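Local atomic coordinates of Rab GDP-dissociation inhibitor (Saccharomyces cerevisiae, PDB entry 2BCG), a protein that regulates Rab GTPases of the yeast secretory pathway, inhibiting GDP dissociation from SEC4 and extracting GDP-bound YPT7 from vacuolar membranes. Residues A[86-91]-A[310-315]; A[345-350]-A[362-367]; A[169-174]-A[182-187]. One frame throughout, in Å; residues are numbered along the deposited sequence.

Interaction 1. Residues A[86-91]-A[310-315]; sequences LIPKFL and VIRAIC
The irregular chain of I87 runs past R312 of strand 310-315 without a backbone hydrogen bond, the two CA atoms 7.4 Å apart, and L86 comes opposite I314 at a similar spacing. Side chains therefore make the contact, and R312 makes most of it. Its chain is extended from CG to NE and carries the flat guanidinium out from the strand to I87. There the group is sandwiched between two aliphatic side chains: CG2 of I87 sits 3.5 Å above one face, toward the rim, while CG1 of V310, two residues earlier on the same strand, lies on the opposite face. The I87 side chain spreads along its own face of the group. Its CG2 lies 3.6 Å from R312 NH2, and its CD1 is 3.6 Å from R312 NH1. This follows from chi1 of -60°, which sets I87 CG2 anti to the backbone N and CG1 beside that N, one branch for each end of the guanidinium. P88 adds a looser touch, its CD 4.0 Å from R312 CD. Further along the strand, I314 CD1 reaches only the backbone of L86, 4.4 Å from its CA. R312 NH2 is hydrogen-bonded outside the pair, to the carbonyl O of Y417 and, weakly, to that of D418. K89 NZ, 5.5 Å from R312 NH2, has its own salt bridge to D418, which probably eases the like charges. The arrangement is a loop packed over one face of a mixed beta-sheet, with a buried arginine whose guanidinium is held between aliphatic groups, in the GDI fold.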
ATOM      1  N   LEU A  86      -3.359   9.329   5.107  1.00  9.51           N
ATOM      2  CA  LEU A  86      -4.509  10.213   5.256  1.00 10.32           C
ATOM      3  C   LEU A  86      -5.691   9.483   5.911  1.00 10.50           C
ATOM      4  O   LEU A  86      -6.524  10.105   6.567  1.00 11.65           O
ATOM      5  CB  LEU A  86      -4.912  10.732   3.881  1.00 10.90           C
ATOM      6  CG  LEU A  86      -3.871  11.637   3.160  1.00 12.20           C
ATOM      7  CD1 LEU A  86      -4.334  11.972   1.756  1.00 15.02           C
ATOM      8  CD2 LEU A  86      -3.679  12.930   3.900  1.00 12.68           C
ATOM      9  N   ILE A  87      -5.744   8.157   5.698  1.00  9.72           N
ATOM     10  CA  ILE A  87      -6.829   7.324   6.211  1.00 10.74           C
ATOM     11  C   ILE A  87      -6.251   6.083   6.917  1.00 11.52           C
ATOM     12  O   ILE A  87      -5.633   5.244   6.260  1.00 12.38           O
ATOM     13  CB  ILE A  87      -7.822   6.893   5.089  1.00 11.16           C
ATOM     14  CG1 ILE A  87      -8.431   8.136   4.452  1.00 11.67           C
ATOM     15  CG2 ILE A  87      -8.879   5.917   5.688  1.00 12.65           C
ATOM     16  CD1 ILE A  87      -9.457   7.826   3.362  1.00 12.54           C
ATOM     17  N   PRO A  88      -6.437   5.978   8.245  1.00 11.39           N
ATOM     18  CA  PRO A  88      -5.759   4.899   8.945  1.00 12.57           C
ATOM     19  C   PRO A  88      -6.393   3.522   8.680  1.00 12.13           C
ATOM     20  O   PRO A  88      -7.609   3.358   8.753  1.00 12.57           O
ATOM     21  CB  PRO A  88      -5.880   5.326  10.418  1.00 14.05           C
ATOM     22  CG  PRO A  88      -7.168   6.091  10.464  1.00 14.03           C
ATOM     23  CD  PRO A  88      -7.251   6.816   9.157  1.00 12.56           C
ATOM     24  N   LYS A  89      -5.559   2.541   8.391  1.00 12.48           N
ATOM     25  CA  LYS A  89      -6.037   1.148   8.292  1.00 11.31           C
ATOM     26  C   LYS A  89      -4.888   0.238   8.658  1.00 11.74           C
ATOM     27  O   LYS A  89      -3.725   0.537   8.274  1.00 13.11           O
ATOM     28  CB  LYS A  89      -6.441   0.767   6.856  1.00 12.30           C
ATOM     29  CG  LYS A  89      -7.501   1.626   6.245  1.00 12.46           C
ATOM     30  CD  LYS A  89      -8.879   1.183   6.742  1.00 11.36           C
ATOM     31  CE  LYS A  89      -9.941   2.085   6.197  1.00 11.79           C
ATOM     32  NZ  LYS A  89     -11.281   1.609   6.676  1.00 11.88           N
ATOM     33  N   PHE A  90      -5.197  -0.840   9.398  1.00 11.65           N
ATOM     34  CA  PHE A  90      -4.320  -1.990   9.522  1.00 11.30           C
ATOM     35  C   PHE A  90      -4.750  -3.151   8.614  1.00 12.29           C
ATOM     36  O   PHE A  90      -5.865  -3.162   8.083  1.00 12.62           O
ATOM     37  CB  PHE A  90      -4.291  -2.449  10.968  1.00 11.50           C
ATOM     38  CG  PHE A  90      -3.649  -1.437  11.908  1.00 11.63           C
ATOM     39  CD1 PHE A  90      -4.336  -0.941  13.025  1.00 14.21           C
ATOM     40  CD2 PHE A  90      -2.351  -0.989  11.682  1.00 13.25           C
ATOM     41  CE1 PHE A  90      -3.713  -0.022  13.898  1.00 15.98           C
ATOM     42  CE2 PHE A  90      -1.747  -0.057  12.542  1.00 14.14           C
ATOM     43  CZ  PHE A  90      -2.429   0.410  13.662  1.00 13.45           C
ATOM     44  N   LEU A  91      -3.876  -4.146   8.446  1.00 11.90           N
ATOM     45  CA  LEU A  91      -4.267  -5.391   7.739  1.00 12.36           C
ATOM     46  C   LEU A  91      -4.502  -6.529   8.757  1.00 12.39           C
ATOM     47  O   LEU A  91      -3.625  -6.801   9.559  1.00 13.33           O
ATOM     48  CB  LEU A  91      -3.136  -5.850   6.803  1.00 12.43           C
ATOM     49  CG  LEU A  91      -2.957  -5.079   5.479  1.00 14.54           C
ATOM     50  CD1 LEU A  91      -2.267  -3.729   5.733  1.00 17.06           C
ATOM     51  CD2 LEU A  91      -2.179  -5.903   4.462  1.00 15.19           C
ATOM     52  N   VAL A 310     -16.739  11.131   8.731  1.00 15.26           N
ATOM     53  CA  VAL A 310     -15.687  10.624   9.605  1.00 14.84           C
ATOM     54  C   VAL A 310     -14.700  11.736   9.877  1.00 14.60           C
ATOM     55  O   VAL A 310     -14.185  12.355   8.946  1.00 16.43           O
ATOM     56  CB  VAL A 310     -14.943   9.445   8.922  1.00 15.24           C
ATOM     57  CG1 VAL A 310     -13.924   8.819   9.884  1.00 16.24           C
ATOM     58  CG2 VAL A 310     -15.922   8.373   8.460  1.00 18.48           C
ATOM     59  N   ILE A 311     -14.407  11.978  11.159  1.00 13.46           N
ATOM     60  CA  ILE A 311     -13.344  12.940  11.479  1.00 13.88           C
ATOM     61  C   ILE A 311     -12.058  12.138  11.656  1.00 13.02           C
ATOM     62  O   ILE A 311     -12.082  11.052  12.304  1.00 13.41           O
ATOM     63  CB  ILE A 311     -13.648  13.814  12.720  1.00 13.87           C
ATOM     64  CG1 ILE A 311     -12.513  14.805  12.985  1.00 15.06           C
ATOM     65  CG2 ILE A 311     -13.993  12.961  13.930  1.00 14.81           C
ATOM     66  CD1 ILE A 311     -12.878  15.941  13.939  1.00 15.60           C
ATOM     67  N   ARG A 312     -10.975  12.649  11.061  1.00 12.74           N
ATOM     68  CA  ARG A 312      -9.665  12.013  11.181  1.00 13.05           C
ATOM     69  C   ARG A 312      -8.661  13.073  11.610  1.00 12.44           C
ATOM     70  O   ARG A 312      -8.493  14.121  10.933  1.00 13.37           O
ATOM     71  CB  ARG A 312      -9.241  11.349   9.866  1.00 12.94           C
ATOM     72  CG  ARG A 312     -10.206  10.208   9.466  1.00 13.95           C
ATOM     73  CD  ARG A 312      -9.919   9.614   8.125  1.00 16.25           C
ATOM     74  NE  ARG A 312     -10.726   8.411   7.862  1.00 14.78           N
ATOM     75  CZ  ARG A 312     -11.551   8.239   6.817  1.00 14.75           C
ATOM     76  NH1 ARG A 312     -11.692   9.171   5.895  1.00 14.65           N
ATOM     77  NH2 ARG A 312     -12.190   7.079   6.667  1.00 15.34           N
ATOM     78  N   ALA A 313      -8.071  12.830  12.779  1.00 11.14           N
ATOM     79  CA  ALA A 313      -7.151  13.799  13.372  1.00 11.47           C
ATOM     80  C   ALA A 313      -5.794  13.126  13.369  1.00 11.42           C
ATOM     81  O   ALA A 313      -5.573  12.184  14.107  1.00 11.91           O
ATOM     82  CB  ALA A 313      -7.544  14.134  14.813  1.00 12.02           C
ATOM     83  N   ILE A 314      -4.889  13.649  12.560  1.00 10.57           N
ATOM     84  CA  ILE A 314      -3.542  13.141  12.458  1.00 11.61           C
ATOM     85  C   ILE A 314      -2.678  13.922  13.441  1.00 10.90           C
ATOM     86  O   ILE A 314      -2.511  15.147  13.316  1.00 11.32           O
ATOM     87  CB  ILE A 314      -3.008  13.299  11.010  1.00 12.43           C
ATOM     88  CG1 ILE A 314      -3.902  12.555   9.999  1.00 13.14           C
ATOM     89  CG2 ILE A 314      -1.519  12.911  10.916  1.00 13.38           C
ATOM     90  CD1 ILE A 314      -3.620  12.997   8.562  1.00 14.70           C
ATOM     91  N   CYS A 315      -2.191  13.220  14.467  1.00 10.69           N
ATOM     92  CA  CYS A 315      -1.410  13.865  15.517  1.00 11.42           C
ATOM     93  C   CYS A 315       0.032  13.436  15.442  1.00 11.53           C
ATOM     94  O   CYS A 315       0.303  12.245  15.230  1.00 12.52           O
ATOM     95  CB  CYS A 315      -1.937  13.460  16.883  1.00 11.75           C
ATOM     96  SG  CYS A 315      -3.687  13.927  17.084  1.00 13.72           S
TER

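Interaction 2. Residues A[345-350]-A[362-367]; sequences IYVAIV and YLAIIS
V347 and I366 lie side by side and point the same way from the sheet, V347 CG1 3.9 Å from I366 CG1. They form a non-hydrogen-bonded pair of an antiparallel ladder; the axes of strands 345-350 and 362-367 approach to 4.6 Å. With chi1 of -62°, CG1 of I366 stands beside its backbone N and CG2 is anti to that N, and the two branches serve different neighbours: CG1 leans on V347, while CG2 meets I345 CG2 at 3.7 Å. Cut back to an alanine, I366 would probably leave I345 CG2 and V347 CG1 without their partners and open a gap on this face. Farther along the same face, I349 CG1 rests 3.8 Å from A364 CB, and I349 CG2 meets the edge of the Y362 ring close to its plane. The other face carries Y346, A348, V350, L363, I365 and S367; here the V350 and L363 side chains cross obliquely, V350 CG2 4.2 Å from L363 CB. Three hydrogen-bonded pairs, Y346 with S367, A348 with I365 and V350 with L363, each make two backbone bonds, the I365 N to A348 O bond nearly straight at 172° and 2.8 Å long. On the S367 side a water donates to I365 O at 2.8 Å and is also hydrogen-bonded to S367 OG, with a weak third bond to Y346 O. The two strands form a beta hairpin inside the mixed sheet, 345-351 bordered by strand 330-334 and 362-369 by strand 303-317. Helix 380-383 packs on the I345 and I366 side through A382 and F383, while P88 meets I365 on the other.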
ATOM      1  N   ILE A 345     -14.522   4.980  18.972  1.00 13.08           N
ATOM      2  CA  ILE A 345     -13.405   5.826  18.485  1.00 12.89           C
ATOM      3  C   ILE A 345     -12.191   4.939  18.410  1.00 12.52           C
ATOM      4  O   ILE A 345     -11.950   4.110  19.312  1.00 13.03           O
ATOM      5  CB  ILE A 345     -13.108   6.999  19.461  1.00 12.99           C
ATOM      6  CG1 ILE A 345     -14.379   7.852  19.648  1.00 13.55           C
ATOM      7  CG2 ILE A 345     -11.920   7.825  18.944  1.00 13.22           C
ATOM      8  CD1 ILE A 345     -14.200   9.027  20.554  1.00 14.70           C
ATOM      9  N   TYR A 346     -11.464   5.057  17.300  1.00 11.67           N
ATOM     10  CA  TYR A 346     -10.212   4.316  17.105  1.00 11.09           C
ATOM     11  C   TYR A 346      -9.015   5.249  17.159  1.00 11.82           C
ATOM     12  O   TYR A 346      -9.083   6.420  16.787  1.00 12.24           O
ATOM     13  CB  TYR A 346     -10.181   3.597  15.742  1.00 12.53           C
ATOM     14  CG  TYR A 346     -11.179   2.457  15.620  1.00 12.31           C
ATOM     15  CD1 TYR A 346     -12.151   2.500  14.627  1.00 15.52           C
ATOM     16  CD2 TYR A 346     -11.122   1.318  16.457  1.00 13.83           C
ATOM     17  CE1 TYR A 346     -13.092   1.478  14.492  1.00 15.98           C
ATOM     18  CE2 TYR A 346     -12.049   0.280  16.311  1.00 14.02           C
ATOM     19  CZ  TYR A 346     -13.010   0.364  15.329  1.00 13.25           C
ATOM     20  OH  TYR A 346     -13.910  -0.650  15.142  1.00 16.12           O
ATOM     21  N   VAL A 347      -7.897   4.693  17.587  1.00 10.43           N
ATOM     22  CA  VAL A 347      -6.618   5.356  17.371  1.00 11.06           C
ATOM     23  C   VAL A 347      -5.691   4.337  16.715  1.00 10.57           C
ATOM     24  O   VAL A 347      -5.648   3.161  17.100  1.00 11.73           O
ATOM     25  CB  VAL A 347      -5.990   5.919  18.667  1.00 12.46           C
ATOM     26  CG1 VAL A 347      -4.876   6.922  18.321  1.00 13.68           C
ATOM     27  CG2 VAL A 347      -7.051   6.625  19.557  1.00 12.12           C
ATOM     28  N   ALA A 348      -4.943   4.798  15.721  1.00 10.43           N
ATOM     29  CA  ALA A 348      -3.960   3.980  15.018  1.00  9.88           C
ATOM     30  C   ALA A 348      -2.641   4.680  15.211  1.00  9.52           C
ATOM     31  O   ALA A 348      -2.475   5.846  14.834  1.00 10.95           O
ATOM     32  CB  ALA A 348      -4.272   3.882  13.529  1.00 10.22           C
ATOM     33  N   ILE A 349      -1.705   3.976  15.819  1.00  9.29           N
ATOM     34  CA  ILE A 349      -0.405   4.556  16.136  1.00  9.79           C
ATOM     35  C   ILE A 349       0.698   3.764  15.445  1.00  9.52           C
ATOM     36  O   ILE A 349       0.736   2.535  15.538  1.00  9.78           O
ATOM     37  CB  ILE A 349      -0.182   4.558  17.667  1.00 10.75           C
ATOM     38  CG1 ILE A 349      -1.185   5.520  18.333  1.00 11.63           C
ATOM     39  CG2 ILE A 349       1.249   4.925  18.057  1.00 11.35           C
ATOM     40  CD1 ILE A 349      -2.039   4.858  19.412  1.00 14.97           C
ATOM     41  N   VAL A 350       1.572   4.486  14.728  1.00  8.28           N
ATOM     42  CA  VAL A 350       2.740   3.909  14.069  1.00  9.36           C
ATOM     43  C   VAL A 350       3.876   4.919  14.294  1.00 10.07           C
ATOM     44  O   VAL A 350       3.625   6.062  14.745  1.00 11.62           O
ATOM     45  CB  VAL A 350       2.454   3.615  12.556  1.00  9.25           C
ATOM     46  CG1 VAL A 350       1.522   2.399  12.394  1.00 11.72           C
ATOM     47  CG2 VAL A 350       1.880   4.890  11.856  1.00 12.06           C
ATOM     48  N   TYR A 362       6.021   9.894  16.659  1.00 10.76           N
ATOM     49  CA  TYR A 362       4.934   8.919  16.520  1.00 11.13           C
ATOM     50  C   TYR A 362       3.833   9.618  15.787  1.00 10.93           C
ATOM     51  O   TYR A 362       3.639  10.822  15.969  1.00 12.05           O
ATOM     52  CB  TYR A 362       4.448   8.413  17.899  0.70 11.94           C
ATOM     53  CG  TYR A 362       5.479   7.561  18.617  0.70 13.05           C
ATOM     54  CD1 TYR A 362       6.660   8.132  19.134  0.70 12.30           C
ATOM     55  CD2 TYR A 362       5.275   6.188  18.785  0.70 13.65           C
ATOM     56  CE1 TYR A 362       7.610   7.340  19.777  0.70 15.07           C
ATOM     57  CE2 TYR A 362       6.220   5.400  19.443  0.70 14.59           C
ATOM     58  CZ  TYR A 362       7.383   5.993  19.920  0.70 15.12           C
ATOM     59  OH  TYR A 362       8.318   5.244  20.579  0.70 16.81           O
ATOM     60  N   LEU A 363       3.113   8.845  14.981  1.00 10.61           N
ATOM     61  CA  LEU A 363       1.901   9.320  14.347  1.00 11.02           C
ATOM     62  C   LEU A 363       0.740   8.620  15.057  1.00 11.07           C
ATOM     63  O   LEU A 363       0.726   7.408  15.220  1.00 12.29           O
ATOM     64  CB  LEU A 363       1.870   8.939  12.861  1.00 12.09           C
ATOM     65  CG  LEU A 363       2.918   9.629  11.958  1.00 12.74           C
ATOM     66  CD1 LEU A 363       2.924   9.032  10.574  1.00 15.97           C
ATOM     67  CD2 LEU A 363       2.606  11.118  11.894  1.00 16.21           C
ATOM     68  N   ALA A 364      -0.241   9.397  15.464  1.00 10.11           N
ATOM     69  CA  ALA A 364      -1.425   8.838  16.123  1.00  9.62           C
ATOM     70  C   ALA A 364      -2.602   9.413  15.392  1.00 10.12           C
ATOM     71  O   ALA A 364      -2.839  10.639  15.433  1.00 11.19           O
ATOM     72  CB  ALA A 364      -1.462   9.232  17.586  1.00 10.40           C
ATOM     73  N   ILE A 365      -3.304   8.554  14.666  1.00 10.64           N
ATOM     74  CA  ILE A 365      -4.430   9.028  13.896  1.00 12.72           C
ATOM     75  C   ILE A 365      -5.720   8.565  14.571  1.00 12.45           C
ATOM     76  O   ILE A 365      -5.955   7.373  14.754  1.00 13.21           O
ATOM     77  CB  ILE A 365      -4.392   8.523  12.459  1.00 13.18           C
ATOM     78  CG1 ILE A 365      -3.039   8.890  11.808  1.00 14.19           C
ATOM     79  CG2 ILE A 365      -5.560   9.140  11.698  1.00 16.04           C
ATOM     80  CD1 ILE A 365      -2.955   8.517  10.305  1.00 16.68           C
ATOM     81  N   ILE A 366      -6.517   9.527  14.994  1.00 12.26           N
ATOM     82  CA  ILE A 366      -7.741   9.259  15.746  1.00 12.94           C
ATOM     83  C   ILE A 366      -8.892   9.381  14.756  1.00 13.30           C
ATOM     84  O   ILE A 366      -8.921  10.319  13.939  1.00 13.62           O
ATOM     85  CB  ILE A 366      -7.948  10.295  16.872  1.00 13.78           C
ATOM     86  CG1 ILE A 366      -6.789  10.253  17.904  1.00 15.18           C
ATOM     87  CG2 ILE A 366      -9.284  10.072  17.565  1.00 15.49           C
ATOM     88  CD1 ILE A 366      -6.739  11.527  18.741  1.00 15.88           C
ATOM     89  N   SER A 367      -9.859   8.478  14.838  1.00 12.77           N
ATOM     90  CA  SER A 367     -11.013   8.611  13.940  1.00 13.58           C
ATOM     91  C   SER A 367     -12.283   8.081  14.554  1.00 13.29           C
ATOM     92  O   SER A 367     -12.265   7.161  15.369  1.00 12.37           O
ATOM     93  CB  SER A 367     -10.736   7.949  12.608  1.00 14.85           C
ATOM     94  OG  SER A 367     -10.699   6.573  12.751  1.00 16.30           O
TER
HETATM   95  O   HOH W   1      -8.123   5.904  13.634  1.00 15.35           O

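Interaction 3. Residues A[169-174]-A[182-187]; sequences QGLDLD and YYKFGL
The F185 ring is met obliquely by L171 and Q169 from across the contact: L171 CD1 is 3.9 Å from F185 CE1, and Q169 NE2 is 3.7 Å from F185 CE2. Over one face of the ring lies CG of its own neighbour K184, 4.3 Å above the plane and toward the rim. The Q169 side chain crosses that of F185 at about a right angle, its amide plane turned 55° from the ring. W156 of helix 144-159 meets the F185 ring too, and touches L171 and Q169. In the conformer described, one of two for this lysine, the K184 chain leaves with CG anti to its backbone N (chi1 173°), then bends at chi2 and chi3, sliding past L171 in the opposite direction. Its CE lies 3.8 Å from L171 CD2. K184 and F185 sit at the end of helix 178-184, which G186 closes in a Schellman motif, and loop 169-174 packs against that end. Chemically the contact is held mainly by carbon packing, L171 against F185 and the K184 chain, with no clear hydrogen bond across it.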
ATOM      1  N   GLN A 169     -23.715 -27.171  18.883  1.00 41.82           N
ATOM      2  CA  GLN A 169     -24.289 -26.954  20.222  1.00 40.91           C
ATOM      3  C   GLN A 169     -25.704 -26.371  20.182  1.00 40.73           C
ATOM      4  O   GLN A 169     -26.049 -25.486  20.969  1.00 40.78           O
ATOM      5  CB  GLN A 169     -23.351 -26.101  21.102  1.00 41.05           C
ATOM      6  CG  GLN A 169     -21.970 -26.717  21.308  1.00 40.56           C
ATOM      7  CD  GLN A 169     -21.232 -26.196  22.547  1.00 40.68           C
ATOM      8  OE1 GLN A 169     -20.024 -26.374  22.670  1.00 40.47           O
ATOM      9  NE2 GLN A 169     -21.961 -25.572  23.469  1.00 39.63           N
ATOM     10  N   GLY A 170     -26.521 -26.876  19.254  1.00 40.10           N
ATOM     11  CA  GLY A 170     -27.917 -26.467  19.136  1.00 39.01           C
ATOM     12  C   GLY A 170     -28.100 -25.052  18.628  1.00 38.03           C
ATOM     13  O   GLY A 170     -29.191 -24.480  18.736  1.00 38.15           O
ATOM     14  N   LEU A 171     -27.028 -24.489  18.062  1.00 37.08           N
ATOM     15  CA  LEU A 171     -27.069 -23.143  17.520  1.00 35.54           C
ATOM     16  C   LEU A 171     -27.060 -23.160  15.996  1.00 35.05           C
ATOM     17  O   LEU A 171     -26.408 -24.005  15.370  1.00 34.82           O
ATOM     18  CB  LEU A 171     -25.896 -22.314  18.059  1.00 35.08           C
ATOM     19  CG  LEU A 171     -25.958 -21.958  19.548  1.00 33.92           C
ATOM     20  CD1 LEU A 171     -24.597 -21.432  19.993  1.00 33.19           C
ATOM     21  CD2 LEU A 171     -27.041 -20.934  19.822  1.00 32.20           C
ATOM     22  N   ASP A 172     -27.798 -22.223  15.419  1.00 34.26           N
ATOM     23  CA  ASP A 172     -27.809 -22.039  13.983  1.00 34.32           C
ATOM     24  C   ASP A 172     -27.343 -20.624  13.616  1.00 33.43           C
ATOM     25  O   ASP A 172     -28.020 -19.632  13.925  1.00 33.60           O
ATOM     26  CB  ASP A 172     -29.203 -22.318  13.423  1.00 34.46           C
ATOM     27  CG  ASP A 172     -29.219 -22.357  11.910  1.00 35.48           C
ATOM     28  OD1 ASP A 172     -29.475 -23.457  11.363  1.00 37.64           O
ATOM     29  OD2 ASP A 172     -28.981 -21.299  11.270  1.00 34.53           O
ATOM     30  N   LEU A 173     -26.211 -20.545  12.919  1.00 32.90           N
ATOM     31  CA  LEU A 173     -25.573 -19.252  12.631  1.00 32.31           C
ATOM     32  C   LEU A 173     -26.416 -18.304  11.791  1.00 32.27           C
ATOM     33  O   LEU A 173     -26.198 -17.089  11.808  1.00 31.89           O
ATOM     34  CB  LEU A 173     -24.164 -19.442  12.033  1.00 32.13           C
ATOM     35  CG  LEU A 173     -23.134 -20.202  12.880  1.00 31.75           C
ATOM     36  CD1 LEU A 173     -21.797 -20.199  12.171  1.00 31.30           C
ATOM     37  CD2 LEU A 173     -22.992 -19.621  14.291  1.00 30.17           C
ATOM     38  N   ASP A 174     -27.401 -18.849  11.074  1.00 32.30           N
ATOM     39  CA  ASP A 174     -28.277 -18.032  10.247  1.00 32.61           C
ATOM     40  C   ASP A 174     -29.593 -17.701  10.952  1.00 32.34           C
ATOM     41  O   ASP A 174     -30.140 -16.618  10.771  1.00 32.94           O
ATOM     42  CB  ASP A 174     -28.557 -18.741   8.916  1.00 33.33           C
ATOM     43  CG  ASP A 174     -27.296 -18.971   8.097  1.00 34.71           C
ATOM     44  OD1 ASP A 174     -26.624 -17.963   7.751  1.00 36.11           O
ATOM     45  OD2 ASP A 174     -26.996 -20.154   7.794  1.00 35.33           O
ATOM     46  N   TYR A 182     -24.753 -15.543  22.554  1.00 22.25           N
ATOM     47  CA  TYR A 182     -24.160 -15.124  23.819  1.00 20.88           C
ATOM     48  C   TYR A 182     -24.923 -15.781  24.983  1.00 21.77           C
ATOM     49  O   TYR A 182     -24.306 -16.279  25.938  1.00 22.14           O
ATOM     50  CB  TYR A 182     -24.196 -13.594  23.947  1.00 19.41           C
ATOM     51  CG  TYR A 182     -23.179 -12.776  23.111  1.00 18.01           C
ATOM     52  CD1 TYR A 182     -23.530 -11.519  22.620  1.00 17.66           C
ATOM     53  CD2 TYR A 182     -21.888 -13.256  22.848  1.00 19.60           C
ATOM     54  CE1 TYR A 182     -22.603 -10.715  21.906  1.00 16.69           C
ATOM     55  CE2 TYR A 182     -20.935 -12.461  22.115  1.00 17.37           C
ATOM     56  CZ  TYR A 182     -21.327 -11.199  21.656  1.00 17.30           C
ATOM     57  OH  TYR A 182     -20.403 -10.429  20.943  1.00 18.32           O
ATOM     58  N   TYR A 183     -26.251 -15.827  24.846  1.00 22.30           N
ATOM     59  CA  TYR A 183     -27.133 -16.413  25.874  1.00 22.65           C
ATOM     60  C   TYR A 183     -26.836 -17.885  26.115  1.00 22.97           C
ATOM     61  O   TYR A 183     -26.782 -18.311  27.273  1.00 23.32           O
ATOM     62  CB  TYR A 183     -28.594 -16.241  25.477  1.00 22.85           C
ATOM     63  CG  TYR A 183     -29.579 -16.413  26.620  1.00 22.60           C
ATOM     64  CD1 TYR A 183     -29.801 -15.380  27.534  1.00 21.71           C
ATOM     65  CD2 TYR A 183     -30.342 -17.578  26.732  1.00 23.06           C
ATOM     66  CE1 TYR A 183     -30.749 -15.517  28.578  1.00 22.78           C
ATOM     67  CE2 TYR A 183     -31.271 -17.731  27.763  1.00 20.68           C
ATOM     68  CZ  TYR A 183     -31.466 -16.701  28.671  1.00 22.20           C
ATOM     69  OH  TYR A 183     -32.403 -16.834  29.689  1.00 22.34           O
ATOM     70  N   LYS A 184     -26.633 -18.651  25.040  1.00 23.56           N
ATOM     71  CA  LYS A 184     -26.323 -20.078  25.160  1.00 24.38           C
ATOM     72  C   LYS A 184     -25.114 -20.268  26.086  1.00 24.21           C
ATOM     73  O   LYS A 184     -25.056 -21.209  26.877  1.00 24.73           O
ATOM     74  CB  LYS A 184     -26.098 -20.702  23.771  0.60 24.84           C
ATOM     75  CG  LYS A 184     -25.594 -22.162  23.754  0.60 26.34           C
ATOM     76  CD  LYS A 184     -26.712 -23.203  23.955  0.60 28.57           C
ATOM     77  CE  LYS A 184     -27.654 -23.269  22.761  0.60 28.75           C
ATOM     78  NZ  LYS A 184     -28.576 -24.433  22.867  0.60 29.39           N
ATOM     79  N   PHE A 185     -24.150 -19.349  26.006  1.00 23.93           N
ATOM     80  CA  PHE A 185     -22.958 -19.424  26.836  1.00 23.56           C
ATOM     81  C   PHE A 185     -23.016 -18.584  28.106  1.00 23.80           C
ATOM     82  O   PHE A 185     -22.036 -18.523  28.837  1.00 24.46           O
ATOM     83  CB  PHE A 185     -21.747 -19.047  25.982  1.00 23.71           C
ATOM     84  CG  PHE A 185     -21.534 -19.990  24.849  1.00 23.47           C
ATOM     85  CD1 PHE A 185     -21.973 -19.658  23.579  1.00 24.58           C
ATOM     86  CD2 PHE A 185     -20.972 -21.244  25.066  1.00 23.90           C
ATOM     87  CE1 PHE A 185     -21.796 -20.549  22.523  1.00 24.89           C
ATOM     88  CE2 PHE A 185     -20.795 -22.146  24.013  1.00 24.29           C
ATOM     89  CZ  PHE A 185     -21.214 -21.794  22.751  1.00 23.63           C
ATOM     90  N   GLY A 186     -24.147 -17.932  28.351  1.00 23.67           N
ATOM     91  CA  GLY A 186     -24.378 -17.173  29.584  1.00 24.10           C
ATOM     92  C   GLY A 186     -23.486 -15.962  29.784  1.00 24.43           C
ATOM     93  O   GLY A 186     -23.109 -15.641  30.906  1.00 24.61           O
ATOM     94  N   LEU A 187     -23.129 -15.291  28.687  1.00 23.50           N
ATOM     95  CA  LEU A 187     -22.191 -14.153  28.770  1.00 24.05           C
ATOM     96  C   LEU A 187     -22.887 -12.844  29.159  1.00 24.15           C
ATOM     97  O   LEU A 187     -23.920 -12.509  28.589  1.00 25.41           O
ATOM     98  CB  LEU A 187     -21.451 -13.989  27.437  1.00 23.53           C
ATOM     99  CG  LEU A 187     -20.815 -15.261  26.874  1.00 23.23           C
ATOM    100  CD1 LEU A 187     -20.193 -14.992  25.493  1.00 24.43           C
ATOM    101  CD2 LEU A 187     -19.796 -15.789  27.828  1.00 23.39           C
TER

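Interactions 1 and 2 share the mixed sheet, their centres 6 Å apart. Strands 303-317 and 362-369 are neighbours in it, with C315 N 2.8 Å from A364 O and A313 N 2.9 Å from I366 O, both probable hydrogen bonds. Loop 86-91 lies against this sheet, P88 CG packing 3.7 Å from I365 CG2. Interaction 3 belongs to a separate helical region, its centre about 35 Å from each of the others and its nearest atoms about 13 Å from interaction 2 and about 20 Å from interaction 1. It lies near the lipid site: the F185 side chain is about 10 Å from a bound geranylgeranyl group.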